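Local atomic coordinates of orotidine 5'-phosphate decarboxylase (Pyrococcus horikoshii, PDB entry 2CZF), a protein that probably catalyses the decarboxylation of orotidine 5'-monophosphate to UMP, the last step of de novo UMP biosynthesis. Residues A[1-6]-A[181-186]. Residues are numbered along the deposited sequence; the frame is centred on the assembly and turned at random.
Sequences MIVLAL and YIIVGR. With XMP (xanthosine-5'-monophosphate), chain C.
Ile2, Val3 and Leu4 pair in parallel with Ile182, Ile183 and Val184, the strand segments 22° apart, and this first-to-last pairing closes the eight-stranded TIM barrel. Val3 uses both backbone polar atoms: its N donates to Ile182 O (2.9 Å), and its O accepts from Val184 N. Ala5 N then reaches Val184 O from above the carbonyl plane, yet with a nearly straight N-H...O angle of 174°. At the start of the pair Met1 and Tyr181 run side by side; with CG anti to the carbonyl carbon (chi1 -60°) and an extended chi2, Met1 SD comes obliquely to the Tyr181 ring, 4.5 Å from its centroid, a Met-aromatic contact, and the bend at chi3 turns CE back toward Tyr181 CE2. Inside the barrel, Val3 CB packs on Ile183 CG1 (3.8 Å), while its CG2 meets Tyr181 CB. Ala5 CB and Ile183 CG2 touch the ribose of xanthosine-5'-monophosphate, and Gly185 N, at the N-cap of helix 186-189, donates to phosphate O2P (3.2 Å). The ligand thus sits at the C-terminal ends of the strands, where Lys29 and Ser109 also bind it. On the outer face, Ile2 and Ile182 lie against helix 194-205, Ile182 also meets helix 170-177, and strands 27-31 and 158-161 continue the sheet on either side.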
loop_
_atom_site.group_PDB
_atom_site.type_symbol
_atom_site.label_atom_id
_atom_site.label_comp_id
_atom_site.label_asym_id
_atom_site.label_seq_id
_atom_site.Cartn_x
_atom_site.Cartn_y
_atom_site.Cartn_z
ATOM N N MET A 1 2.710 26.695 4.192
ATOM C CA MET A 1 2.757 25.577 5.175
ATOM C C MET A 1 3.499 24.373 4.575
ATOM O O MET A 1 3.030 23.715 3.648
ATOM C CB MET A 1 1.337 25.221 5.589
ATOM C CG MET A 1 0.599 26.375 6.247
ATOM S SD MET A 1 -0.937 25.731 6.839
ATOM C CE MET A 1 -0.363 24.998 8.371
ATOM N N ILE A 2 4.671 24.106 5.132
ATOM C CA ILE A 2 5.570 23.054 4.669
ATOM C C ILE A 2 5.454 21.652 5.274
ATOM O O ILE A 2 5.308 21.479 6.483
ATOM C CB ILE A 2 7.032 23.517 4.850
ATOM C CG1 ILE A 2 7.265 24.821 4.078
ATOM C CG2 ILE A 2 7.993 22.416 4.399
ATOM C CD1 ILE A 2 8.667 25.395 4.254
ATOM N N VAL A 3 5.544 20.640 4.419
ATOM C CA VAL A 3 5.501 19.256 4.883
ATOM C C VAL A 3 6.855 18.630 4.572
ATOM O O VAL A 3 7.260 18.563 3.409
ATOM C CB VAL A 3 4.407 18.414 4.164
ATOM C CG1 VAL A 3 4.475 16.967 4.653
ATOM C CG2 VAL A 3 3.027 18.984 4.444
ATOM N N LEU A 4 7.553 18.172 5.607
ATOM C CA LEU A 4 8.867 17.562 5.429
ATOM C C LEU A 4 8.751 16.068 5.130
ATOM O O LEU A 4 8.201 15.307 5.931
ATOM C CB LEU A 4 9.726 17.750 6.684
ATOM C CG LEU A 4 11.116 17.096 6.642
ATOM C CD1 LEU A 4 12.000 17.849 5.663
ATOM C CD2 LEU A 4 11.743 17.118 8.032
ATOM N N ALA A 5 9.261 15.668 3.971
ATOM C CA ALA A 5 9.249 14.262 3.569
ATOM C C ALA A 5 10.515 13.665 4.175
ATOM O O ALA A 5 11.593 13.732 3.581
ATOM C CB ALA A 5 9.279 14.155 2.060
ATOM N N LEU A 6 10.382 13.095 5.365
ATOM C CA LEU A 6 11.532 12.537 6.058
ATOM C C LEU A 6 12.007 11.225 5.452
ATOM O O LEU A 6 12.002 10.199 6.122
ATOM C CB LEU A 6 11.208 12.350 7.541
ATOM C CG LEU A 6 12.405 12.229 8.478
ATOM C CD1 LEU A 6 13.336 13.420 8.287
ATOM C CD2 LEU A 6 11.919 12.157 9.913
ATOM N N TYR A 181 -0.252 23.074 1.069
ATOM C CA TYR A 181 0.965 22.541 1.666
ATOM C C TYR A 181 1.906 22.085 0.554
ATOM O O TYR A 181 1.458 21.512 -0.442
ATOM C CB TYR A 181 0.667 21.306 2.528
ATOM C CG TYR A 181 -0.258 21.546 3.691
ATOM C CD1 TYR A 181 -1.640 21.593 3.513
ATOM C CD2 TYR A 181 0.254 21.743 4.974
ATOM C CE1 TYR A 181 -2.497 21.835 4.605
ATOM C CE2 TYR A 181 -0.582 21.982 6.059
ATOM C CZ TYR A 181 -1.951 22.027 5.871
ATOM O OH TYR A 181 -2.759 22.269 6.960
ATOM N N ILE A 182 3.199 22.352 0.698
ATOM C CA ILE A 182 4.139 21.861 -0.301
ATOM C C ILE A 182 4.936 20.816 0.447
ATOM O O ILE A 182 5.336 21.037 1.590
ATOM C CB ILE A 182 5.093 22.951 -0.874
ATOM C CG1 ILE A 182 5.828 23.666 0.255
ATOM C CG2 ILE A 182 4.316 23.899 -1.776
ATOM C CD1 ILE A 182 7.016 24.474 -0.215
ATOM N N ILE A 183 5.123 19.662 -0.182
ATOM C CA ILE A 183 5.849 18.566 0.430
ATOM C C ILE A 183 7.262 18.586 -0.108
ATOM O O ILE A 183 7.475 18.395 -1.301
ATOM C CB ILE A 183 5.190 17.210 0.098
ATOM C CG1 ILE A 183 3.761 17.194 0.640
ATOM C CG2 ILE A 183 5.975 16.057 0.739
ATOM C CD1 ILE A 183 2.992 15.935 0.290
ATOM N N VAL A 184 8.225 18.830 0.774
ATOM C CA VAL A 184 9.627 18.883 0.365
ATOM C C VAL A 184 10.466 17.877 1.130
ATOM O O VAL A 184 10.330 17.740 2.344
ATOM C CB VAL A 184 10.239 20.281 0.597
ATOM C CG1 VAL A 184 11.706 20.283 0.157
ATOM C CG2 VAL A 184 9.454 21.334 -0.172
ATOM N N GLY A 185 11.333 17.173 0.405
ATOM C CA GLY A 185 12.202 16.195 1.030
ATOM C C GLY A 185 13.677 16.525 0.827
ATOM O O GLY A 185 14.294 17.199 1.655
ATOM N N ARG A 186 14.232 16.053 -0.288
ATOM C CA ARG A 186 15.639 16.267 -0.632
ATOM C C ARG A 186 16.163 17.664 -0.301
ATOM O O ARG A 186 16.980 17.839 0.607
ATOM C CB ARG A 186 15.868 16.023 -2.124
ATOM C CG ARG A 186 15.385 14.682 -2.630
ATOM C CD ARG A 186 16.166 14.213 -3.852
ATOM N NE ARG A 186 15.550 14.568 -5.130
ATOM C CZ ARG A 186 15.926 14.042 -6.296
ATOM N NH1 ARG A 186 16.905 13.145 -6.334
ATOM N NH2 ARG A 186 15.322 14.406 -7.424
HETATM P P XMP C . 11.618 15.097 -3.387
HETATM O O1P XMP C . 11.972 15.091 -4.826
HETATM O O2P XMP C . 11.648 16.577 -2.756
HETATM O "O5'" XMP C . 10.144 14.520 -3.094
HETATM O O3P XMP C . 12.630 14.209 -2.503
HETATM C "C5'" XMP C . 9.436 14.969 -1.935
HETATM C "C4'" XMP C . 8.261 14.041 -1.614
HETATM O "O4'" XMP C . 7.497 13.848 -2.817
HETATM C "C1'" XMP C . 7.266 12.435 -2.920
HETATM N N9 XMP C . 6.874 12.071 -4.302
HETATM C C4 XMP C . 5.648 11.730 -4.682
HETATM N N3 XMP C . 4.440 11.608 -3.978
HETATM N N1 XMP C . 3.329 10.963 -6.024
HETATM C C2 XMP C . 3.274 11.225 -4.650
HETATM O O2 XMP C . 2.206 11.133 -4.042
HETATM C C6 XMP C . 4.541 11.087 -6.717
HETATM O O6 XMP C . 4.583 10.834 -7.925
HETATM C C5 XMP C . 5.692 11.472 -6.047
HETATM N N7 XMP C . 6.951 11.671 -6.437
HETATM C C8 XMP C . 7.664 12.035 -5.374
HETATM C "C2'" XMP C . 8.614 11.856 -2.496
HETATM O "O2'" XMP C . 8.462 10.472 -2.173
HETATM C "C3'" XMP C . 8.780 12.658 -1.207
HETATM O "O3'" XMP C . 7.944 12.111 -0.185
#